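Local structure of mannonate dehydratase (Streptococcus suis, 3BDK) at residues V121-M126 and E199-A204; E241-L246 and N252-C257. The protein probably catalyses the dehydration of D-mannonate to 2-dehydro-3-deoxy-D-gluconate, with ferrous iron or manganese as cofactor, in the pathway of pentose and glucuronate interconversion. All coordinates share one frame; numbering follows the deposited sequence.

Interaction 1 of 2, residues V121-M126 and E199-A204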
ATOM      1  N   VAL A 121      18.625 -14.858 -11.161  1.00 50.32           N
ATOM      2  CA  VAL A 121      19.475 -13.750 -11.615  1.00 49.79           C
ATOM      3  C   VAL A 121      18.826 -12.986 -12.784  1.00 49.50           C
ATOM      4  O   VAL A 121      18.684 -13.527 -13.884  1.00 49.76           O
ATOM      5  CB  VAL A 121      20.897 -14.234 -12.023  1.00 49.67           C
ATOM      6  CG1 VAL A 121      21.720 -13.084 -12.556  1.00 49.24           C
ATOM      7  CG2 VAL A 121      21.611 -14.864 -10.846  1.00 49.38           C
ATOM      8  N   CYS A 122      18.413 -11.747 -12.513  1.00 48.90           N
ATOM      9  CA  CYS A 122      17.962 -10.802 -13.533  1.00 47.62           C
ATOM     10  C   CYS A 122      19.193 -10.157 -14.204  1.00 46.21           C
ATOM     11  O   CYS A 122      20.283 -10.144 -13.626  1.00 45.60           O
ATOM     12  CB  CYS A 122      17.018  -9.744 -12.909  1.00 47.92           C
ATOM     13  SG  CYS A 122      16.413  -8.354 -14.025  1.00 50.05           S
ATOM     14  N   TYR A 123      19.007  -9.653 -15.429  1.00 44.44           N
ATOM     15  CA  TYR A 123      20.073  -9.039 -16.252  1.00 42.54           C
ATOM     16  C   TYR A 123      19.413  -8.581 -17.558  1.00 41.89           C
ATOM     17  O   TYR A 123      18.361  -9.110 -17.925  1.00 41.92           O
ATOM     18  CB  TYR A 123      21.169 -10.064 -16.587  1.00 41.62           C
ATOM     19  CG  TYR A 123      20.647 -11.127 -17.511  1.00 39.91           C
ATOM     20  CD1 TYR A 123      20.940 -11.104 -18.881  1.00 37.41           C
ATOM     21  CD2 TYR A 123      19.793 -12.113 -17.033  1.00 38.46           C
ATOM     22  CE1 TYR A 123      20.406 -12.058 -19.734  1.00 36.21           C
ATOM     23  CE2 TYR A 123      19.263 -13.074 -17.881  1.00 38.39           C
ATOM     24  CZ  TYR A 123      19.571 -13.038 -19.227  1.00 37.36           C
ATOM     25  OH  TYR A 123      19.035 -14.005 -20.039  1.00 38.79           O
ATOM     26  N   ASN A 124      20.033  -7.644 -18.276  1.00 41.10           N
ATOM     27  CA  ASN A 124      19.498  -7.186 -19.579  1.00 40.25           C
ATOM     28  C   ASN A 124      20.406  -7.445 -20.778  1.00 40.00           C
ATOM     29  O   ASN A 124      21.543  -7.872 -20.616  1.00 40.01           O
ATOM     30  CB  ASN A 124      19.130  -5.699 -19.537  1.00 39.88           C
ATOM     31  CG  ASN A 124      20.305  -4.794 -19.812  1.00 39.19           C
ATOM     32  OD1 ASN A 124      20.982  -4.927 -20.826  1.00 39.73           O
ATOM     33  ND2 ASN A 124      20.547  -3.852 -18.914  1.00 38.26           N
ATOM     34  N   PHE A 125      19.887  -7.172 -21.976  1.00 39.90           N
ATOM     35  CA  PHE A 125      20.670  -7.229 -23.212  1.00 39.38           C
ATOM     36  C   PHE A 125      20.351  -6.007 -24.074  1.00 39.23           C
ATOM     37  O   PHE A 125      19.820  -6.112 -25.183  1.00 38.83           O
ATOM     38  CB  PHE A 125      20.417  -8.536 -23.966  1.00 39.56           C
ATOM     39  CG  PHE A 125      21.644  -9.093 -24.633  1.00 39.92           C
ATOM     40  CD1 PHE A 125      22.499  -9.952 -23.942  1.00 39.77           C
ATOM     41  CD2 PHE A 125      21.961  -8.747 -25.950  1.00 40.21           C
ATOM     42  CE1 PHE A 125      23.641 -10.469 -24.559  1.00 39.49           C
ATOM     43  CE2 PHE A 125      23.096  -9.264 -26.575  1.00 39.27           C
ATOM     44  CZ  PHE A 125      23.935 -10.125 -25.879  1.00 39.74           C
ATOM     45  N   MET A 126      20.700  -4.845 -23.537  1.00 39.02           N
ATOM     46  CA  MET A 126      20.293  -3.583 -24.078  1.00 39.37           C
ATOM     47  C   MET A 126      21.525  -2.765 -24.397  1.00 38.70           C
ATOM     48  O   MET A 126      22.240  -2.316 -23.499  1.00 39.34           O
ATOM     49  CB  MET A 126      19.420  -2.852 -23.066  1.00 39.04           C
ATOM     50  CG  MET A 126      18.346  -1.957 -23.677  1.00 40.08           C
ATOM     51  SD  MET A 126      17.467  -0.947 -22.455  1.00 41.94           S
ATOM     52  CE  MET A 126      17.246  -2.144 -21.125  1.00 43.83           C
ATOM     53  N   GLU A 199      22.214 -15.156 -28.520  1.00 42.53           N
ATOM     54  CA  GLU A 199      22.133 -16.592 -28.621  1.00 43.28           C
ATOM     55  C   GLU A 199      23.455 -17.243 -28.208  1.00 43.76           C
ATOM     56  O   GLU A 199      23.470 -18.214 -27.451  1.00 43.77           O
ATOM     57  CB  GLU A 199      21.758 -16.989 -30.031  1.00 43.49           C
ATOM     58  CG  GLU A 199      21.176 -18.391 -30.104  1.00 44.80           C
ATOM     59  CD  GLU A 199      21.159 -18.921 -31.505  1.00 46.83           C
ATOM     60  OE1 GLU A 199      21.030 -18.090 -32.438  1.00 45.98           O
ATOM     61  OE2 GLU A 199      21.295 -20.159 -31.666  1.00 47.49           O
ATOM     62  N   TYR A 200      24.555 -16.679 -28.696  1.00 44.27           N
ATOM     63  CA  TYR A 200      25.889 -17.108 -28.339  1.00 45.28           C
ATOM     64  C   TYR A 200      26.087 -17.075 -26.831  1.00 45.68           C
ATOM     65  O   TYR A 200      26.598 -18.032 -26.238  1.00 45.89           O
ATOM     66  CB  TYR A 200      26.907 -16.188 -28.998  1.00 45.96           C
ATOM     67  CG  TYR A 200      28.356 -16.623 -28.844  1.00 46.88           C
ATOM     68  CD1 TYR A 200      28.934 -17.527 -29.745  1.00 47.83           C
ATOM     69  CD2 TYR A 200      29.151 -16.114 -27.819  1.00 46.39           C
ATOM     70  CE1 TYR A 200      30.262 -17.916 -29.623  1.00 48.61           C
ATOM     71  CE2 TYR A 200      30.479 -16.494 -27.682  1.00 47.97           C
ATOM     72  CZ  TYR A 200      31.035 -17.393 -28.590  1.00 48.22           C
ATOM     73  OH  TYR A 200      32.356 -17.774 -28.460  1.00 47.28           O
ATOM     74  N   PHE A 201      25.685 -15.957 -26.230  1.00 45.97           N
ATOM     75  CA  PHE A 201      25.746 -15.737 -24.779  1.00 46.11           C
ATOM     76  C   PHE A 201      24.876 -16.733 -24.005  1.00 45.79           C
ATOM     77  O   PHE A 201      25.314 -17.295 -23.013  1.00 45.42           O
ATOM     78  CB  PHE A 201      25.333 -14.286 -24.477  1.00 46.15           C
ATOM     79  CG  PHE A 201      25.239 -13.949 -23.014  1.00 46.61           C
ATOM     80  CD1 PHE A 201      23.994 -13.788 -22.407  1.00 46.67           C
ATOM     81  CD2 PHE A 201      26.389 -13.734 -22.255  1.00 46.77           C
ATOM     82  CE1 PHE A 201      23.894 -13.452 -21.069  1.00 47.16           C
ATOM     83  CE2 PHE A 201      26.301 -13.385 -20.910  1.00 47.07           C
ATOM     84  CZ  PHE A 201      25.054 -13.254 -20.311  1.00 47.34           C
ATOM     85  N   ILE A 202      23.656 -16.948 -24.482  1.00 45.97           N
ATOM     86  CA  ILE A 202      22.702 -17.835 -23.832  1.00 46.47           C
ATOM     87  C   ILE A 202      23.214 -19.274 -23.820  1.00 47.11           C
ATOM     88  O   ILE A 202      23.392 -19.861 -22.752  1.00 47.11           O
ATOM     89  CB  ILE A 202      21.286 -17.735 -24.477  1.00 46.06           C
ATOM     90  CG1 ILE A 202      20.597 -16.416 -24.098  1.00 46.78           C
ATOM     91  CG2 ILE A 202      20.408 -18.904 -24.098  1.00 46.00           C
ATOM     92  CD1 ILE A 202      20.502 -16.109 -22.586  1.00 47.89           C
ATOM     93  N   LYS A 203      23.489 -19.841 -24.992  1.00 48.10           N
ATOM     94  CA  LYS A 203      23.861 -21.255 -25.015  1.00 49.04           C
ATOM     95  C   LYS A 203      25.178 -21.485 -24.311  1.00 48.79           C
ATOM     96  O   LYS A 203      25.447 -22.589 -23.869  1.00 49.17           O
ATOM     97  CB  LYS A 203      23.786 -21.903 -26.413  1.00 49.09           C
ATOM     98  CG  LYS A 203      24.528 -21.183 -27.533  1.00 50.06           C
ATOM     99  CD  LYS A 203      24.313 -21.863 -28.897  1.00 49.90           C
ATOM    100  CE  LYS A 203      22.841 -21.929 -29.244  1.00 52.13           C
ATOM    101  NZ  LYS A 203      22.140 -20.696 -28.773  1.00 52.93           N
ATOM    102  N   ALA A 204      25.964 -20.423 -24.177  1.00 48.87           N
ATOM    103  CA  ALA A 204      27.173 -20.442 -23.364  1.00 49.48           C
ATOM    104  C   ALA A 204      26.881 -20.638 -21.861  1.00 50.27           C
ATOM    105  O   ALA A 204      27.478 -21.519 -21.222  1.00 50.29           O
ATOM    106  CB  ALA A 204      27.990 -19.163 -23.584  1.00 48.87           C
TER

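Interaction 2 of 2, residues E241-L246 and N252-C257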
ATOM      1  N   GLU A 241       8.751 -15.205 -27.386  1.00 36.65           N
ATOM      2  CA  GLU A 241       8.740 -16.551 -27.954  1.00 36.93           C
ATOM      3  C   GLU A 241      10.145 -16.900 -28.442  1.00 37.38           C
ATOM      4  O   GLU A 241      10.716 -17.921 -28.041  1.00 37.21           O
ATOM      5  CB  GLU A 241       7.699 -16.684 -29.071  1.00 36.91           C
ATOM      6  CG  GLU A 241       6.273 -16.603 -28.596  1.00 35.84           C
ATOM      7  CD  GLU A 241       5.274 -16.930 -29.675  1.00 36.48           C
ATOM      8  OE1 GLU A 241       5.498 -17.943 -30.385  1.00 36.64           O
ATOM      9  OE2 GLU A 241       4.255 -16.187 -29.802  1.00 35.22           O
ATOM     10  N   ARG A 242      10.722 -16.016 -29.255  1.00 38.03           N
ATOM     11  CA  ARG A 242      12.070 -16.230 -29.768  1.00 39.25           C
ATOM     12  C   ARG A 242      13.104 -16.427 -28.653  1.00 39.65           C
ATOM     13  O   ARG A 242      13.991 -17.280 -28.779  1.00 39.99           O
ATOM     14  CB  ARG A 242      12.517 -15.082 -30.679  1.00 39.00           C
ATOM     15  CG  ARG A 242      13.446 -15.564 -31.783  1.00 40.98           C
ATOM     16  CD  ARG A 242      14.749 -14.772 -31.863  1.00 42.45           C
ATOM     17  NE  ARG A 242      14.814 -13.887 -33.025  1.00 42.47           N
ATOM     18  CZ  ARG A 242      15.760 -13.935 -33.960  1.00 42.87           C
ATOM     19  NH1 ARG A 242      16.755 -14.813 -33.868  1.00 44.37           N
ATOM     20  NH2 ARG A 242      15.727 -13.083 -34.972  1.00 41.38           N
ATOM     21  N   PHE A 243      13.001 -15.636 -27.580  1.00 40.02           N
ATOM     22  CA  PHE A 243      14.044 -15.643 -26.555  1.00 40.58           C
ATOM     23  C   PHE A 243      13.988 -16.933 -25.764  1.00 41.23           C
ATOM     24  O   PHE A 243      15.013 -17.570 -25.485  1.00 41.49           O
ATOM     25  CB  PHE A 243      13.927 -14.480 -25.587  1.00 40.54           C
ATOM     26  CG  PHE A 243      14.910 -14.569 -24.454  1.00 40.63           C
ATOM     27  CD1 PHE A 243      16.202 -14.073 -24.605  1.00 40.10           C
ATOM     28  CD2 PHE A 243      14.559 -15.182 -23.255  1.00 39.29           C
ATOM     29  CE1 PHE A 243      17.118 -14.168 -23.574  1.00 40.83           C
ATOM     30  CE2 PHE A 243      15.464 -15.291 -22.230  1.00 39.54           C
ATOM     31  CZ  PHE A 243      16.749 -14.782 -22.382  1.00 40.90           C
ATOM     32  N   LEU A 244      12.772 -17.301 -25.390  1.00 41.46           N
ATOM     33  CA  LEU A 244      12.548 -18.571 -24.776  1.00 41.55           C
ATOM     34  C   LEU A 244      13.239 -19.624 -25.649  1.00 42.01           C
ATOM     35  O   LEU A 244      14.087 -20.373 -25.150  1.00 42.26           O
ATOM     36  CB  LEU A 244      11.044 -18.801 -24.560  1.00 41.18           C
ATOM     37  CG  LEU A 244      10.462 -18.374 -23.179  1.00 41.91           C
ATOM     38  CD1 LEU A 244      11.285 -17.323 -22.405  1.00 40.09           C
ATOM     39  CD2 LEU A 244       8.974 -17.950 -23.207  1.00 41.25           C
ATOM     40  N   ASN A 245      12.966 -19.602 -26.956  1.00 41.84           N
ATOM     41  CA  ASN A 245      13.407 -20.676 -27.852  1.00 42.02           C
ATOM     42  C   ASN A 245      14.908 -20.804 -28.094  1.00 42.24           C
ATOM     43  O   ASN A 245      15.353 -21.826 -28.607  1.00 42.25           O
ATOM     44  CB  ASN A 245      12.629 -20.648 -29.163  1.00 41.48           C
ATOM     45  CG  ASN A 245      11.138 -20.890 -28.958  1.00 42.04           C
ATOM     46  OD1 ASN A 245      10.683 -21.236 -27.858  1.00 42.92           O
ATOM     47  ND2 ASN A 245      10.368 -20.708 -30.018  1.00 42.08           N
ATOM     48  N   LEU A 246      15.682 -19.793 -27.699  1.00 42.73           N
ATOM     49  CA  LEU A 246      17.157 -19.864 -27.751  1.00 43.55           C
ATOM     50  C   LEU A 246      17.738 -21.020 -26.928  1.00 44.15           C
ATOM     51  O   LEU A 246      18.901 -21.408 -27.103  1.00 44.19           O
ATOM     52  CB  LEU A 246      17.788 -18.552 -27.267  1.00 43.32           C
ATOM     53  CG  LEU A 246      17.492 -17.236 -27.988  1.00 43.51           C
ATOM     54  CD1 LEU A 246      17.946 -16.048 -27.154  1.00 41.30           C
ATOM     55  CD2 LEU A 246      18.148 -17.207 -29.362  1.00 42.09           C
ATOM     56  N   ASN A 252      15.915 -20.759 -18.431  1.00 41.79           N
ATOM     57  CA  ASN A 252      16.030 -19.667 -19.399  1.00 41.39           C
ATOM     58  C   ASN A 252      14.714 -18.921 -19.405  1.00 41.11           C
ATOM     59  O   ASN A 252      13.759 -19.343 -20.062  1.00 41.08           O
ATOM     60  CB  ASN A 252      16.293 -20.239 -20.802  1.00 41.39           C
ATOM     61  CG  ASN A 252      16.597 -19.171 -21.843  1.00 40.92           C
ATOM     62  OD1 ASN A 252      17.396 -18.257 -21.606  1.00 41.14           O
ATOM     63  ND2 ASN A 252      15.970 -19.296 -23.016  1.00 39.12           N
ATOM     64  N   GLY A 253      14.658 -17.826 -18.653  1.00 41.02           N
ATOM     65  CA  GLY A 253      13.403 -17.099 -18.435  1.00 40.27           C
ATOM     66  C   GLY A 253      13.475 -15.586 -18.555  1.00 39.86           C
ATOM     67  O   GLY A 253      14.508 -14.988 -18.902  1.00 39.76           O
ATOM     68  N   ILE A 254      12.342 -14.964 -18.280  1.00 39.59           N
ATOM     69  CA  ILE A 254      12.226 -13.516 -18.328  1.00 38.63           C
ATOM     70  C   ILE A 254      11.922 -12.945 -16.949  1.00 38.62           C
ATOM     71  O   ILE A 254      11.463 -13.648 -16.029  1.00 38.43           O
ATOM     72  CB  ILE A 254      11.101 -13.078 -19.295  1.00 38.60           C
ATOM     73  CG1 ILE A 254       9.750 -13.626 -18.825  1.00 37.56           C
ATOM     74  CG2 ILE A 254      11.418 -13.522 -20.728  1.00 37.79           C
ATOM     75  CD1 ILE A 254       8.592 -13.210 -19.658  1.00 35.46           C
ATOM     76  N   THR A 255      12.215 -11.662 -16.817  1.00 37.97           N
ATOM     77  CA  THR A 255      11.581 -10.849 -15.829  1.00 37.35           C
ATOM     78  C   THR A 255      10.442 -10.143 -16.555  1.00 37.13           C
ATOM     79  O   THR A 255      10.681  -9.276 -17.407  1.00 37.42           O
ATOM     80  CB  THR A 255      12.552  -9.824 -15.279  1.00 37.24           C
ATOM     81  OG1 THR A 255      13.624 -10.500 -14.618  1.00 37.00           O
ATOM     82  CG2 THR A 255      11.851  -8.927 -14.300  1.00 36.99           C
ATOM     83  N   MET A 256       9.207 -10.535 -16.236  1.00 36.84           N
ATOM     84  CA  MET A 256       8.016  -9.854 -16.738  1.00 36.38           C
ATOM     85  C   MET A 256       7.834  -8.488 -16.057  1.00 35.94           C
ATOM     86  O   MET A 256       7.114  -8.361 -15.066  1.00 35.89           O
ATOM     87  CB  MET A 256       6.774 -10.717 -16.535  1.00 36.41           C
ATOM     88  CG  MET A 256       5.436 -10.014 -16.930  1.00 38.22           C
ATOM     89  SD  MET A 256       5.409  -9.079 -18.512  1.00 39.98           S
ATOM     90  CE  MET A 256       5.428 -10.435 -19.692  1.00 38.44           C
ATOM     91  N   CYS A 257       8.511  -7.470 -16.574  1.00 35.12           N
ATOM     92  CA  CYS A 257       8.313  -6.120 -16.060  1.00 33.88           C
ATOM     93  C   CYS A 257       7.178  -5.548 -16.882  1.00 32.77           C
ATOM     94  O   CYS A 257       7.400  -4.959 -17.947  1.00 32.99           O
ATOM     95  CB  CYS A 257       9.596  -5.283 -16.188  1.00 33.92           C
ATOM     96  SG  CYS A 257       9.413  -3.559 -15.719  1.00 36.05           S
TER

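Interaction 1 of 2, residues V121-M126 and E199-A204
Two aromatic side chains, Tyr123 and Phe125, reach from residues 121-126 to Phe201 and Ile202 of helix 191-210, a compact example of how a TIM barrel fastens a strand to an outer helix, here with no hydrogen bond between the two segments. Along the helix segment the contact opens at Phe201, whose ring serves both of the facing aromatics. With CG anti to the backbone N (chi1 175°), the ring is carried out from the helix and slides past Tyr123 and Phe125, each running the other way. Its CD1 lies 4.0 Å from CE1 of Phe125; the two ring centroids are 5.9 Å apart and the planes meet at 48°. Farther out, CE1 of Phe201 meets CE1 of Tyr123 at 4.0 Å, the tyrosine carbon arriving at the edge of the phenylalanine ring, near its plane. One residue on, Ile202 comes in by the tip of its longer branch: CD1 sits 3.6 Å from OH of Tyr123, and the two side chains cross at about a right angle. Tyr123 gets there with CG between its backbone N and carbonyl carbon (chi1 68°). Beside this patch, Tyr106 of helix 99-114 makes an edge-to-face pair with Phe201. Asn124, next to Tyr123, hydrogen-bonds through ND2 to Asp130 of the sugar pocket, and the side chain of Tyr123 is about 8 Å from the bound D-mannose. All four touching residues are buried, and the chemistry implies a join made mainly by van der Waals contact among aromatic and aliphatic side chains, near the substrate site.

Interaction 2 of 2, residues E241-L246 and N252-C257
Asn252, at the start of its strand, sends its amide nitrogen to the backbone carbonyls of Phe243 and Leu244 in the segment 241-246. The Asn252 side chain extends with CG trans to its own N (chi1 -173°), which brings ND2 to Phe243 O at 3.2 Å and, through a weak bond, to Leu244 O at 3.0 Å. Phe243 O also accepts from Leu246 N, the two donors coming from opposite faces of its carbonyl plane. This is the tight part of the contact. Here the Phe243 ring lies beside the Asn252 amide, their planes 32° apart, with CE2 3.6 Å from Asn252 OD1 and 3.5 Å from Gly253 O. Packing is looser toward Ile254, whose CG2 is 4.2 Å from Leu244 CD1 and 4.4 Å from Phe243 CD2. On the outer side of the helix, Asn245 is exposed and points away from the strand, while Arg242 pairs with Glu192 of helix 191-210. The contact closes the return from helix to strand in the beta-alpha-beta unit 215-218, 237-245, 252-257 of the barrel. Its chemistry implies that one buried amide nitrogen grips two backbone carbonyls, the second weakly, and that packing of Phe243, Leu244 and Ile254 completes the contact.

How the interactions relate
After the barrel strands 47-50 and 79-84 the chain reaches strand 120-123, then passes through a long excursion to helix 191-210, where interaction 1 closes a loop of 72 intervening residues. Strand 215-218 follows, and only then does interaction 2 close a short loop of five residues between 241-246 and 252-257. The two are therefore in series, neither nested nor crossed. In space they adjoin, their centres about 10 Å apart: Tyr123 OH packs 3.4 Å from Phe243 CZ, and Cys122 SG lies against Thr255 OG1. Strand 215-218 runs between strands 120-123 and 252-257 in the parallel barrel sheet, so together the contacts tie two neighbouring outer helices to its inner wall.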